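Local coordinates for sugar fermentation stimulation protein homolog (Pyrococcus furiosus, PDB 4DA2), which probably binds DNA, and joins an OB-fold domain to a nuclease-like PD-(D/E)xK domain that holds two calcium ions, at residues Met5-Leu10 / Leu213-Ser218; Cys103-Arg108 / Tyr119-Ser124; Ser115-Leu120 / Phe129-Ser134. The protein carries 1 engineered substitution. All coordinates share one frame; numbering follows the deposited sequence.

Contact 1 (Met5-Leu10 / Leu213-Ser218)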
loop_
_atom_site.group_PDB
_atom_site.type_symbol
_atom_site.label_atom_id
_atom_site.label_comp_id
_atom_site.label_asym_id
_atom_site.label_seq_id
_atom_site.Cartn_x
_atom_site.Cartn_y
_atom_site.Cartn_z
ATOM N N MET A 5 7.306 10.793 -7.846
ATOM C CA MET A 5 6.249 11.770 -8.070
ATOM C C MET A 5 6.218 12.755 -6.879
ATOM O O MET A 5 6.969 12.595 -5.928
ATOM C CB MET A 5 4.873 11.100 -8.201
ATOM C CG MET A 5 4.521 10.107 -7.083
ATOM S SD MET A 5 2.870 9.387 -7.216
ATOM C CE MET A 5 1.811 10.802 -6.919
ATOM N N GLU A 6 5.325 13.729 -6.974
ATOM C CA GLU A 6 5.161 14.763 -5.962
ATOM C C GLU A 6 3.690 14.968 -5.680
ATOM O O GLU A 6 2.859 14.928 -6.591
ATOM C CB GLU A 6 5.772 16.077 -6.448
ATOM C CG GLU A 6 7.254 16.007 -6.729
ATOM C CD GLU A 6 7.776 17.219 -7.475
ATOM O OE1 GLU A 6 6.969 17.963 -8.089
ATOM O OE2 GLU A 6 9.001 17.411 -7.450
ATOM N N VAL A 7 3.379 15.204 -4.412
ATOM C CA VAL A 7 2.033 15.546 -3.992
ATOM C C VAL A 7 2.039 17.005 -3.545
ATOM O O VAL A 7 2.826 17.396 -2.688
ATOM C CB VAL A 7 1.582 14.639 -2.836
ATOM C CG1 VAL A 7 0.259 15.118 -2.232
ATOM C CG2 VAL A 7 1.475 13.200 -3.314
ATOM N N SER A 8 1.157 17.796 -4.141
ATOM C CA SER A 8 1.027 19.217 -3.824
ATOM C C SER A 8 -0.466 19.627 -3.874
ATOM O O SER A 8 -1.184 19.186 -4.772
ATOM C CB SER A 8 1.821 20.016 -4.870
ATOM O OG SER A 8 1.953 21.360 -4.464
ATOM N N PRO A 9 -0.946 20.424 -2.896
ATOM C CA PRO A 9 -0.265 20.863 -1.673
ATOM C C PRO A 9 -0.355 19.829 -0.546
ATOM O O PRO A 9 -1.250 18.981 -0.544
ATOM C CB PRO A 9 -1.055 22.114 -1.270
ATOM C CG PRO A 9 -2.408 21.883 -1.783
ATOM C CD PRO A 9 -2.290 21.026 -3.019
ATOM N N LEU A 10 0.545 19.939 0.421
ATOM C CA LEU A 10 0.612 19.026 1.533
ATOM C C LEU A 10 0.421 19.846 2.804
ATOM O O LEU A 10 1.157 20.805 3.036
ATOM C CB LEU A 10 1.961 18.285 1.514
ATOM C CG LEU A 10 2.048 16.975 2.284
ATOM C CD1 LEU A 10 0.997 15.983 1.792
ATOM C CD2 LEU A 10 3.478 16.397 2.186
ATOM N N LEU A 213 9.053 2.673 0.313
ATOM C CA LEU A 213 8.645 3.981 -0.144
ATOM C C LEU A 213 8.433 4.870 1.067
ATOM O O LEU A 213 8.192 4.365 2.168
ATOM C CB LEU A 213 7.320 3.911 -0.916
ATOM C CG LEU A 213 7.348 3.406 -2.355
ATOM C CD1 LEU A 213 7.369 1.869 -2.421
ATOM C CD2 LEU A 213 6.144 3.952 -3.069
ATOM N N HIS A 214 8.578 6.168 0.861
ATOM C CA HIS A 214 8.161 7.170 1.837
ATOM C C HIS A 214 7.901 8.475 1.095
ATOM O O HIS A 214 8.172 8.602 -0.120
ATOM C CB HIS A 214 9.193 7.336 2.977
ATOM C CG HIS A 214 10.484 7.945 2.527
ATOM N ND1 HIS A 214 11.573 7.189 2.146
ATOM C CD2 HIS A 214 10.848 9.238 2.358
ATOM C CE1 HIS A 214 12.558 7.985 1.767
ATOM N NE2 HIS A 214 12.146 9.237 1.887
ATOM N N MET A 215 7.352 9.451 1.820
ATOM C CA MET A 215 7.146 10.779 1.311
ATOM C C MET A 215 7.954 11.727 2.197
ATOM O O MET A 215 8.051 11.511 3.423
ATOM C CB MET A 215 5.666 11.128 1.335
ATOM C CG MET A 215 5.351 12.514 0.736
ATOM S SD MET A 215 3.578 12.758 0.331
ATOM C CE MET A 215 2.766 12.519 1.888
ATOM N N GLU A 216 8.600 12.697 1.561
ATOM C CA GLU A 216 9.338 13.730 2.269
ATOM C C GLU A 216 8.358 14.830 2.623
ATOM O O GLU A 216 7.306 14.934 2.008
ATOM C CB GLU A 216 10.421 14.305 1.370
ATOM C CG GLU A 216 11.379 13.249 0.802
ATOM C CD GLU A 216 12.451 12.897 1.801
ATOM O OE1 GLU A 216 12.676 13.728 2.704
ATOM O OE2 GLU A 216 13.068 11.811 1.704
ATOM N N LEU A 217 8.725 15.663 3.591
ATOM C CA LEU A 217 7.869 16.775 4.009
ATOM C C LEU A 217 7.569 17.730 2.862
ATOM O O LEU A 217 6.527 18.390 2.868
ATOM C CB LEU A 217 8.501 17.549 5.176
ATOM C CG LEU A 217 8.898 16.719 6.402
ATOM C CD1 LEU A 217 9.613 17.580 7.443
ATOM C CD2 LEU A 217 7.693 16.025 7.003
ATOM N N SER A 218 8.479 17.782 1.884
ATOM C CA SER A 218 8.299 18.499 0.626
ATOM C C SER A 218 7.165 17.971 -0.288
ATOM O O SER A 218 6.786 18.620 -1.252
ATOM C CB SER A 218 9.616 18.463 -0.162
ATOM O OG SER A 218 9.860 17.127 -0.634
HETATM O O HOH W 1 4.206 19.539 -1.707
#
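The backbones around Val7, Leu10 and Ser218 run past the ends of their strands, and no direct backbone hydrogen bond joins segments 5-10 and 213-218. The closest alpha carbons, Leu10 CA and Ser218 CA, are 7.8 Å apart in these loops. Within the sheet, strand 220-229 pairs with both strand 2-6 and strand 207-215 and separates them. Beyond the strand ends a water bridges the two segments, donating one hydrogen bond to Val7 O (2.7 Å) and the other to Ser218 O (2.8 Å). It thus reconciles two carbonyl oxygens that could not bond to each other.

The apolar contact rests on Leu10 and Met215, which reach out and meet tip to tip, CD1 of Leu10 lying 3.9 Å from CE of Met215. Met215 is extended through its first two torsions and bends only at the last (chi3 59°), so its methyl turns in beside both branches of the leucine. Its sulfur also lies against Val7 CB, at 4.2 Å. A long, flexible, unbranched side chain suits this place, since it reaches from the end of strand 207-215 to Leu10 and Val7. With an alanine here, Val7 and the leucine methyls would probably face a gap where SD and CE had been. The other Leu10 branch, CD2, lies 3.7 Å from Leu217 O.

Ile76 touches both Leu10 and Met215, and Tyr54 also packs on Leu10. Here the chain leaves the sheet of the nuclease-like domain for the first strand of the OB fold, and the contact lies at the junction of the two domains.

Contact 2 (Cys103-Arg108 / Tyr119-Ser124). Engineered in segment 119-124: Ile121 (natural residue Leu).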
loop_
_atom_site.group_PDB
_atom_site.type_symbol
_atom_site.label_atom_id
_atom_site.label_comp_id
_atom_site.label_asym_id
_atom_site.label_seq_id
_atom_site.Cartn_x
_atom_site.Cartn_y
_atom_site.Cartn_z
ATOM N N CYS A 103 6.404 -3.733 -19.922
ATOM C CA CYS A 103 5.048 -4.092 -19.487
ATOM C C CYS A 103 4.287 -2.851 -19.064
ATOM O O CYS A 103 4.875 -1.903 -18.527
ATOM C CB CYS A 103 5.082 -5.034 -18.287
ATOM S SG CYS A 103 6.074 -6.495 -18.451
ATOM N N ARG A 104 2.970 -2.871 -19.264
ATOM C CA ARG A 104 2.116 -1.758 -18.853
ATOM C C ARG A 104 0.761 -2.241 -18.330
ATOM O O ARG A 104 0.321 -3.346 -18.667
ATOM C CB ARG A 104 1.891 -0.812 -20.028
ATOM C CG ARG A 104 1.210 -1.478 -21.220
ATOM C CD ARG A 104 1.038 -0.558 -22.393
ATOM N NE ARG A 104 0.184 -1.213 -23.385
ATOM C CZ ARG A 104 -1.073 -0.871 -23.646
ATOM N NH1 ARG A 104 -1.650 0.157 -23.025
ATOM N NH2 ARG A 104 -1.750 -1.560 -24.549
ATOM N N ILE A 105 0.096 -1.407 -17.523
ATOM C CA ILE A 105 -1.257 -1.760 -17.014
ATOM C C ILE A 105 -2.250 -1.644 -18.176
ATOM O O ILE A 105 -2.248 -0.644 -18.902
ATOM C CB ILE A 105 -1.668 -0.858 -15.802
ATOM C CG1 ILE A 105 -0.703 -1.110 -14.629
ATOM C CG2 ILE A 105 -3.127 -1.124 -15.378
ATOM C CD1 ILE A 105 -0.592 0.052 -13.611
ATOM N N ILE A 106 -3.061 -2.680 -18.368
ATOM C CA ILE A 106 -4.124 -2.659 -19.370
ATOM C C ILE A 106 -5.517 -2.714 -18.742
ATOM O O ILE A 106 -6.504 -2.318 -19.375
ATOM C CB ILE A 106 -3.952 -3.775 -20.445
ATOM C CG1 ILE A 106 -4.013 -5.182 -19.818
ATOM C CG2 ILE A 106 -2.654 -3.572 -21.221
ATOM C CD1 ILE A 106 -4.227 -6.317 -20.824
ATOM N N LYS A 107 -5.612 -3.199 -17.499
ATOM C CA LYS A 107 -6.901 -3.212 -16.792
ATOM C C LYS A 107 -6.663 -2.949 -15.328
ATOM O O LYS A 107 -5.713 -3.482 -14.753
ATOM C CB LYS A 107 -7.610 -4.562 -16.891
ATOM C CG LYS A 107 -8.285 -4.883 -18.214
ATOM C CD LYS A 107 -8.934 -6.269 -18.174
ATOM C CE LYS A 107 -9.641 -6.595 -19.489
ATOM N NZ LYS A 107 -10.104 -8.009 -19.529
ATOM N N ARG A 108 -7.535 -2.133 -14.744
ATOM C CA ARG A 108 -7.550 -1.891 -13.288
ATOM C C ARG A 108 -8.764 -2.593 -12.687
ATOM O O ARG A 108 -9.844 -2.596 -13.270
ATOM C CB ARG A 108 -7.567 -0.402 -12.959
ATOM C CG ARG A 108 -6.254 0.320 -13.293
ATOM C CD ARG A 108 -6.429 1.827 -13.383
ATOM N NE ARG A 108 -5.238 2.435 -13.986
ATOM C CZ ARG A 108 -4.958 3.734 -13.966
ATOM N NH1 ARG A 108 -5.775 4.592 -13.366
ATOM N NH2 ARG A 108 -3.852 4.180 -14.545
ATOM N N TYR A 119 -4.510 -5.153 -10.666
ATOM C CA TYR A 119 -4.063 -4.908 -12.061
ATOM C C TYR A 119 -3.958 -6.145 -12.921
ATOM O O TYR A 119 -3.537 -7.204 -12.458
ATOM C CB TYR A 119 -2.687 -4.207 -12.086
ATOM C CG TYR A 119 -2.576 -2.974 -11.185
ATOM C CD1 TYR A 119 -3.182 -1.772 -11.543
ATOM C CD2 TYR A 119 -1.856 -3.018 -9.996
ATOM C CE1 TYR A 119 -3.098 -0.644 -10.732
ATOM C CE2 TYR A 119 -1.748 -1.888 -9.166
ATOM C CZ TYR A 119 -2.363 -0.701 -9.546
ATOM O OH TYR A 119 -2.290 0.415 -8.733
ATOM N N LEU A 120 -4.320 -5.983 -14.196
ATOM C CA LEU A 120 -3.854 -6.872 -15.243
ATOM C C LEU A 120 -2.845 -6.061 -16.020
ATOM O O LEU A 120 -3.141 -4.959 -16.484
ATOM C CB LEU A 120 -4.983 -7.322 -16.171
ATOM C CG LEU A 120 -4.507 -8.243 -17.295
ATOM C CD1 LEU A 120 -3.881 -9.512 -16.724
ATOM C CD2 LEU A 120 -5.657 -8.588 -18.264
ATOM N N ILE A 121 -1.650 -6.629 -16.116
ATOM C CA ILE A 121 -0.505 -5.997 -16.769
ATOM C C ILE A 121 -0.125 -6.824 -17.996
ATOM O O ILE A 121 -0.113 -8.054 -17.953
ATOM C CB ILE A 121 0.648 -5.847 -15.766
ATOM C CG1 ILE A 121 0.301 -4.710 -14.807
ATOM C CG2 ILE A 121 2.008 -5.532 -16.459
ATOM C CD1 ILE A 121 1.201 -4.621 -13.592
ATOM N N GLU A 122 0.149 -6.134 -19.094
ATOM C CA GLU A 122 0.508 -6.803 -20.338
ATOM C C GLU A 122 1.969 -6.604 -20.644
ATOM O O GLU A 122 2.471 -5.466 -20.632
ATOM C CB GLU A 122 -0.374 -6.327 -21.499
ATOM C CG GLU A 122 -0.087 -7.079 -22.817
ATOM C CD GLU A 122 -0.961 -6.615 -23.987
ATOM O OE1 GLU A 122 -1.903 -5.824 -23.779
ATOM O OE2 GLU A 122 -0.703 -7.068 -25.115
ATOM N N CYS A 123 2.656 -7.717 -20.897
ATOM C CA CYS A 123 4.085 -7.705 -21.249
ATOM C C CYS A 123 4.274 -8.239 -22.684
ATOM O O CYS A 123 3.289 -8.636 -23.340
ATOM C CB CYS A 123 4.877 -8.577 -20.285
ATOM S SG CYS A 123 4.739 -8.048 -18.556
ATOM N N SER A 124 5.522 -8.262 -23.148
ATOM C CA SER A 124 5.839 -8.814 -24.468
ATOM C C SER A 124 5.398 -10.261 -24.639
ATOM O O SER A 124 4.811 -10.614 -25.665
ATOM C CB SER A 124 7.331 -8.714 -24.758
ATOM O OG SER A 124 7.675 -7.393 -25.104
#
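The Tyr119 ring receives Arg108 CG at its edge, near its plane and 4.1 Å from CD1, while Ile105 CD1 makes an off-centre CH-pi contact, 4.2 Å from the ring centroid. The Arg108 guanidinium stands almost perpendicular to the ring. The Arg104 guanidinium has Ile106 CG2 over its centre on one face; Glu122 OE1 lies obliquely nearby, its charge opposite but with no N-H aimed at it.

These residues belong to an antiparallel strand pair broken by a classic beta bulge, in which two residues, Ile106 and Lys107, stand opposite the single Leu120. Leu120 O consequently accepts two bonds, from Ile106 N at 3.0 Å and from Lys107 N at 3.2 Å. CG1 of Ile106 is wedged between its own N and carbonyl carbon (chi1 62°), which turns CD1 onto Leu120 CD2. Lys107 runs alongside Leu120, its aliphatic chain suited to covering the leucine while the amine points off beyond it.

Next to Tyr119 and Ile105 on their face of the sheet lies Ile121, an engineered residue (leucine in nature), whose CG1 packs against Ile105 CG1. The tyrosine hydroxyl is hydrogen-bonded to Glu89 of helix 81-93. Past the paired backbones of Arg104 and Glu122, the chain segments just beyond the strand ends are tied covalently: Cys103 SG and Cys123 SG form a disulfide 2.1 Å long with a torsion of 109° about the S-S bond.

Contact 3 (Ser115-Leu120 / Phe129-Ser134). With CA (calcium ion), chain C; CA (calcium ion), chain D.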
loop_
_atom_site.group_PDB
_atom_site.type_symbol
_atom_site.label_atom_id
_atom_site.label_comp_id
_atom_site.label_asym_id
_atom_site.label_seq_id
_atom_site.Cartn_x
_atom_site.Cartn_y
_atom_site.Cartn_z
ATOM N N SER A 115 -13.568 -12.400 -6.731
ATOM C CA SER A 115 -13.100 -11.117 -6.259
ATOM C C SER A 115 -12.614 -10.227 -7.420
ATOM O O SER A 115 -12.959 -10.455 -8.581
ATOM C CB SER A 115 -11.980 -11.367 -5.224
ATOM O OG SER A 115 -11.691 -10.204 -4.484
ATOM N N ARG A 116 -11.825 -9.206 -7.093
ATOM C CA ARG A 116 -11.144 -8.376 -8.095
ATOM C C ARG A 116 -9.718 -8.183 -7.613
ATOM O O ARG A 116 -9.502 -7.959 -6.414
ATOM C CB ARG A 116 -11.793 -6.984 -8.209
ATOM C CG ARG A 116 -13.210 -6.998 -8.829
ATOM C CD ARG A 116 -13.803 -5.621 -8.911
ATOM N NE ARG A 116 -14.804 -5.556 -9.978
ATOM C CZ ARG A 116 -16.118 -5.582 -9.801
ATOM N NH1 ARG A 116 -16.640 -5.674 -8.583
ATOM N NH2 ARG A 116 -16.912 -5.516 -10.862
ATOM N N LEU A 117 -8.753 -8.268 -8.524
ATOM C CA LEU A 117 -7.361 -7.953 -8.170
ATOM C C LEU A 117 -6.994 -6.602 -8.767
ATOM O O LEU A 117 -7.634 -6.145 -9.711
ATOM C CB LEU A 117 -6.424 -9.036 -8.684
ATOM C CG LEU A 117 -6.620 -10.430 -8.091
ATOM C CD1 LEU A 117 -5.676 -11.439 -8.789
ATOM C CD2 LEU A 117 -6.402 -10.413 -6.578
ATOM N N ASP A 118 -5.947 -5.966 -8.236
ATOM C CA ASP A 118 -5.651 -4.585 -8.597
ATOM C C ASP A 118 -5.389 -4.341 -10.067
ATOM O O ASP A 118 -5.964 -3.398 -10.640
ATOM C CB ASP A 118 -4.460 -4.050 -7.803
ATOM C CG ASP A 118 -4.776 -3.863 -6.365
ATOM O OD1 ASP A 118 -5.963 -3.648 -6.014
ATOM O OD2 ASP A 118 -3.831 -3.906 -5.538
ATOM N N TYR A 119 -4.510 -5.153 -10.666
ATOM C CA TYR A 119 -4.063 -4.908 -12.061
ATOM C C TYR A 119 -3.958 -6.145 -12.921
ATOM O O TYR A 119 -3.537 -7.204 -12.458
ATOM C CB TYR A 119 -2.687 -4.207 -12.086
ATOM C CG TYR A 119 -2.576 -2.974 -11.185
ATOM C CD1 TYR A 119 -3.182 -1.772 -11.543
ATOM C CD2 TYR A 119 -1.856 -3.018 -9.996
ATOM C CE1 TYR A 119 -3.098 -0.644 -10.732
ATOM C CE2 TYR A 119 -1.748 -1.888 -9.166
ATOM C CZ TYR A 119 -2.363 -0.701 -9.546
ATOM O OH TYR A 119 -2.290 0.415 -8.733
ATOM N N LEU A 120 -4.320 -5.983 -14.196
ATOM C CA LEU A 120 -3.854 -6.872 -15.243
ATOM C C LEU A 120 -2.845 -6.061 -16.020
ATOM O O LEU A 120 -3.141 -4.959 -16.484
ATOM C CB LEU A 120 -4.983 -7.322 -16.171
ATOM C CG LEU A 120 -4.507 -8.243 -17.295
ATOM C CD1 LEU A 120 -3.881 -9.512 -16.724
ATOM C CD2 LEU A 120 -5.657 -8.588 -18.264
ATOM N N PHE A 129 -1.356 -10.871 -13.586
ATOM C CA PHE A 129 -2.225 -10.240 -12.584
ATOM C C PHE A 129 -1.381 -9.813 -11.390
ATOM O O PHE A 129 -0.587 -10.614 -10.866
ATOM C CB PHE A 129 -3.302 -11.226 -12.136
ATOM C CG PHE A 129 -4.345 -11.477 -13.170
ATOM C CD1 PHE A 129 -5.407 -10.578 -13.332
ATOM C CD2 PHE A 129 -4.235 -12.576 -14.034
ATOM C CE1 PHE A 129 -6.405 -10.813 -14.321
ATOM C CE2 PHE A 129 -5.210 -12.811 -15.029
ATOM C CZ PHE A 129 -6.285 -11.922 -15.176
ATOM N N VAL A 130 -1.542 -8.559 -10.972
ATOM C CA VAL A 130 -0.770 -8.022 -9.849
ATOM C C VAL A 130 -1.697 -7.410 -8.796
ATOM O O VAL A 130 -2.527 -6.555 -9.124
ATOM C CB VAL A 130 0.292 -6.977 -10.317
ATOM C CG1 VAL A 130 1.069 -6.438 -9.106
ATOM C CG2 VAL A 130 1.226 -7.592 -11.343
ATOM N N GLU A 131 -1.576 -7.893 -7.550
ATOM C CA GLU A 131 -2.286 -7.326 -6.411
ATOM C C GLU A 131 -1.271 -6.585 -5.542
ATOM O O GLU A 131 -0.176 -7.122 -5.261
ATOM C CB GLU A 131 -2.999 -8.436 -5.608
ATOM C CG GLU A 131 -3.689 -7.990 -4.305
ATOM C CD GLU A 131 -4.779 -6.943 -4.547
ATOM O OE1 GLU A 131 -5.356 -6.942 -5.662
ATOM O OE2 GLU A 131 -5.026 -6.101 -3.635
ATOM N N THR A 132 -1.606 -5.351 -5.156
ATOM C CA THR A 132 -0.710 -4.592 -4.283
ATOM C C THR A 132 -1.351 -4.451 -2.911
ATOM O O THR A 132 -2.580 -4.268 -2.810
ATOM C CB THR A 132 -0.304 -3.223 -4.876
ATOM O OG1 THR A 132 -1.476 -2.414 -5.049
ATOM C CG2 THR A 132 0.370 -3.411 -6.229
ATOM N N LYS A 133 -0.559 -4.621 -1.855
ATOM C CA LYS A 133 -1.083 -4.451 -0.478
ATOM C C LYS A 133 -0.284 -3.451 0.353
ATOM O O LYS A 133 0.922 -3.369 0.217
ATOM C CB LYS A 133 -1.099 -5.791 0.255
ATOM C CG LYS A 133 -1.964 -6.845 -0.446
ATOM C CD LYS A 133 -3.227 -7.099 0.304
ATOM C CE LYS A 133 -4.185 -7.996 -0.465
ATOM N NZ LYS A 133 -5.271 -7.124 -1.013
ATOM N N SER A 134 -0.982 -2.698 1.207
ATOM C CA SER A 134 -0.319 -1.776 2.123
ATOM C C SER A 134 0.426 -2.542 3.210
ATOM O O SER A 134 -0.148 -3.427 3.862
ATOM C CB SER A 134 -1.343 -0.865 2.778
ATOM O OG SER A 134 -0.709 0.030 3.699
HETATM CA CA CA C . -4.810 -3.758 -3.402
HETATM CA CA CA D . -8.197 -3.541 -5.471
HETATM O O HOH W 2 -7.944 -6.018 -5.485
HETATM O O HOH W 3 -5.375 -4.435 -1.151
HETATM O O HOH W 4 -7.397 -3.510 -3.183
HETATM O O HOH W 5 -4.466 -1.418 -4.088
HETATM O O HOH W 6 -10.350 -4.487 -4.373
HETATM O O HOH W 7 -8.323 -1.538 -5.033
#
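Phe129 lies flat against Leu120, whose CD1 sits over the centre of the ring, 3.6 Å from its centroid. A leucine methyl fits well there, making a CH-pi contact. Val130 pairs its backbone with Tyr119 through two hydrogen bonds, continuing the hairpin of strands 115-122 and 127-139. At Glu131 the polar site begins: the chain bends at chi2 (60°), and the two carboxylate oxygens divide the work. OE1 accepts a hydrogen bond from Asp118 N, 2.8 Å away, and OE2 binds the first calcium ion at 2.4 Å.

Asp118 with the Glu131-Thr132-Lys133 run matches the signature of the PD-(D/E)xK nuclease fold. Both Asp118 carboxylate oxygens hold the first ion, OD1 at the longer distance of 2.9 Å, and OD1 also binds the second at 2.3 Å; Glu109 and waters also ligate the second.

Thr132 serves this aspartate twice, its N (2.7 Å) and OG1 (2.8 Å) reaching Asp118 OD2 from opposite faces of the carboxylate, while its carbonyl oxygen binds the first calcium. Its CG2 methyl rests at the edge of the Tyr119 ring. Lys133, long enough to curl back, forms a salt bridge from NZ to Glu131 OE2 at 2.8 Å, and NZ also donates to a calcium-bound water and to His156.

All three contacts reach the same mixed sheet of the nuclease-like domain. Contacts 2 and 3 are neighbours, centres about 11 Å apart: strand 115-122 serves both, pairing with 104-108 in one and with 127-139 in the other, and Ile121 of contact 2 packs on Val130 of contact 3. Contact 1 stands apart, its centre about 26 Å from that of contact 2 and about 24 Å from that of contact 3, on the opposite side of the chain's centre from the latter. Its segments come first and last, enclosing the other two. The calcium-bearing hairpin is local in sequence, its site also drawing on Glu109 just before it, whereas the OB-fold junction brings together residues near the two chain ends.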